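Local coordinates for phenazine biosynthesis protein, PhzF family (Bacillus anthracis, PDB 3EDN) that is of unknown function but belongs to the PhzF family of phenazine biosynthesis proteins, has a diaminopimelate epimerase-like fold and is probably an isomerase, at residues A238-Y243 with H250-I255. Sequence-based numbering, arbitrary orientation. Where two conformers were deposited one is given.
Sequences AYYATY and HEMELI
The Y240–A241 turn of helix 238-243 packs on strand 251-255, the two axes passing 9.7 Å apart with their N-to-C directions at 123°, so helix and strand run obliquely antiparallel. Y240 reaches out to meet two side chains from the same side of the strand, M252 and L254. Its CG stands anti to the backbone N (chi1 -170°), which carries the ring out toward the strand. The L254 methyl CD1 lies over one face in a CH-pi contact, 4.1 Å from the ring centroid and displaced toward the CG–CD2 rim, with CD1 3.9 Å from Y240 CG. Selenomethionine M252 is modelled in two conformers; in the one described, bent at both chi2 and chi3, its methyl CE reaches the ring edge instead, in the ring plane and 3.5 Å from Y240 CD2. There CE also touches A241 CB at 4.0 Å, so that one methyl meets both helix residues. The contact is thus wholly apolar. Backbone hydrogen bonds tie M252 to V272 and L254 to V270 of the antiparallel strand 266-273, and V272 also touches A241 and M252. Helix 230-244 thus packs through Y240 and A241 on the face of this antiparallel strand pair within the diaminopimelate epimerase-like fold, while Y239 packs against strands 156-159 and 163-168.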
loop_
_atom_site.group_PDB
_atom_site.type_symbol
_atom_site.label_atom_id
_atom_site.label_comp_id
_atom_site.label_asym_id
_atom_site.label_seq_id
_atom_site.Cartn_x
_atom_site.Cartn_y
_atom_site.Cartn_z
ATOM N N ALA A 238 -16.876 27.679 -16.101
ATOM C CA ALA A 238 -18.321 27.650 -15.885
ATOM C C ALA A 238 -18.844 29.049 -15.620
ATOM O O ALA A 238 -19.925 29.407 -16.074
ATOM C CB ALA A 238 -18.668 26.746 -14.731
ATOM N N TYR A 239 -18.096 29.813 -14.838
ATOM C CA TYR A 239 -18.458 31.181 -14.514
ATOM C C TYR A 239 -18.512 32.012 -15.795
ATOM O O TYR A 239 -19.464 32.760 -16.030
ATOM C CB TYR A 239 -17.428 31.752 -13.531
ATOM C CG TYR A 239 -17.719 33.153 -13.073
ATOM C CD1 TYR A 239 -18.360 33.392 -11.860
ATOM C CD2 TYR A 239 -17.322 34.245 -13.831
ATOM C CE1 TYR A 239 -18.613 34.685 -11.433
ATOM C CE2 TYR A 239 -17.568 35.542 -13.408
ATOM C CZ TYR A 239 -18.231 35.754 -12.231
ATOM O OH TYR A 239 -18.434 37.044 -11.829
ATOM N N TYR A 240 -17.498 31.879 -16.645
ATOM C CA TYR A 240 -17.427 32.624 -17.900
ATOM C C TYR A 240 -18.638 32.333 -18.762
ATOM O O TYR A 240 -19.261 33.253 -19.301
ATOM C CB TYR A 240 -16.150 32.210 -18.632
ATOM C CG TYR A 240 -15.763 33.023 -19.847
ATOM C CD1 TYR A 240 -15.134 34.249 -19.712
ATOM C CD2 TYR A 240 -15.990 32.536 -21.125
ATOM C CE1 TYR A 240 -14.744 34.983 -20.816
ATOM C CE2 TYR A 240 -15.608 33.256 -22.239
ATOM C CZ TYR A 240 -14.989 34.478 -22.077
ATOM O OH TYR A 240 -14.600 35.205 -23.179
ATOM N N ALA A 241 -18.973 31.055 -18.882
ATOM C CA ALA A 241 -20.103 30.619 -19.700
ATOM C C ALA A 241 -21.445 31.044 -19.102
ATOM O O ALA A 241 -22.434 31.095 -19.820
ATOM C CB ALA A 241 -20.063 29.096 -19.888
ATOM N N THR A 242 -21.473 31.337 -17.801
ATOM C CA THR A 242 -22.722 31.651 -17.095
ATOM C C THR A 242 -22.949 33.161 -16.945
ATOM O O THR A 242 -24.103 33.622 -16.997
ATOM C CB THR A 242 -22.766 30.953 -15.706
ATOM O OG1 THR A 242 -22.548 29.542 -15.866
ATOM C CG2 THR A 242 -24.131 31.158 -15.026
ATOM N N TYR A 243 -21.868 33.929 -16.791
ATOM C CA TYR A 243 -21.964 35.367 -16.511
ATOM C C TYR A 243 -21.335 36.287 -17.549
ATOM O O TYR A 243 -21.669 37.475 -17.612
ATOM C CB TYR A 243 -21.317 35.694 -15.155
ATOM C CG TYR A 243 -21.926 34.974 -13.975
ATOM C CD1 TYR A 243 -23.154 35.366 -13.448
ATOM C CD2 TYR A 243 -21.271 33.909 -13.379
ATOM C CE1 TYR A 243 -23.704 34.708 -12.365
ATOM C CE2 TYR A 243 -21.813 33.243 -12.298
ATOM C CZ TYR A 243 -23.035 33.641 -11.795
ATOM O OH TYR A 243 -23.566 32.959 -10.719
ATOM N N HIS A 250 -23.817 24.473 -27.981
ATOM C CA HIS A 250 -23.265 23.148 -27.731
ATOM C C HIS A 250 -21.942 23.140 -26.954
ATOM O O HIS A 250 -21.832 22.484 -25.925
ATOM C CB HIS A 250 -23.159 22.353 -29.047
ATOM C CG HIS A 250 -22.477 21.026 -28.908
ATOM N ND1 HIS A 250 -21.599 20.542 -29.853
ATOM C CD2 HIS A 250 -22.541 20.083 -27.936
ATOM C CE1 HIS A 250 -21.150 19.359 -29.470
ATOM N NE2 HIS A 250 -21.706 19.058 -28.311
ATOM N N GLU A 251 -20.952 23.873 -27.438
ATOM C CA GLU A 251 -19.601 23.710 -26.905
ATOM C C GLU A 251 -18.825 24.995 -27.074
ATOM O O GLU A 251 -18.899 25.656 -28.103
ATOM C CB GLU A 251 -18.871 22.572 -27.650
ATOM C CG GLU A 251 -18.859 22.743 -29.193
ATOM C CD GLU A 251 -18.272 21.562 -29.964
ATOM O OE1 GLU A 251 -18.049 20.483 -29.378
ATOM O OE2 GLU A 251 -18.041 21.725 -31.185
HETATM N N MSE A 252 -18.049 25.345 -26.057
HETATM C CA MSE A 252 -17.136 26.457 -26.177
HETATM C C MSE A 252 -15.898 26.117 -25.365
HETATM O O MSE A 252 -15.933 25.234 -24.518
HETATM C CB MSE A 252 -17.804 27.720 -25.656
HETATM C CG MSE A 252 -18.175 27.605 -24.208
HETATM SE SE MSE A 252 -16.762 28.352 -23.131
HETATM C CE MSE A 252 -17.627 30.070 -22.949
ATOM N N GLU A 253 -14.796 26.780 -25.659
ATOM C CA GLU A 253 -13.626 26.600 -24.821
ATOM C C GLU A 253 -12.948 27.927 -24.578
ATOM O O GLU A 253 -13.111 28.877 -25.349
ATOM C CB GLU A 253 -12.656 25.576 -25.414
ATOM C CG GLU A 253 -11.703 26.084 -26.462
ATOM C CD GLU A 253 -10.912 24.935 -27.075
ATOM O OE1 GLU A 253 -9.679 24.872 -26.863
ATOM O OE2 GLU A 253 -11.538 24.059 -27.722
ATOM N N LEU A 254 -12.213 27.997 -23.478
ATOM C CA LEU A 254 -11.424 29.171 -23.192
ATOM C C LEU A 254 -10.153 28.748 -22.487
ATOM O O LEU A 254 -10.075 27.644 -21.964
ATOM C CB LEU A 254 -12.206 30.135 -22.301
ATOM C CG LEU A 254 -12.479 29.707 -20.855
ATOM C CD1 LEU A 254 -12.524 30.937 -19.939
ATOM C CD2 LEU A 254 -13.733 28.860 -20.727
ATOM N N ILE A 255 -9.170 29.632 -22.478
ATOM C CA ILE A 255 -7.934 29.369 -21.750
ATOM C C ILE A 255 -7.899 30.379 -20.626
ATOM O O ILE A 255 -8.188 31.568 -20.834
ATOM C CB ILE A 255 -6.667 29.494 -22.629
ATOM C CG1 ILE A 255 -6.755 28.537 -23.826
ATOM C CG2 ILE A 255 -5.439 29.135 -21.819
ATOM C CD1 ILE A 255 -5.601 28.663 -24.830
#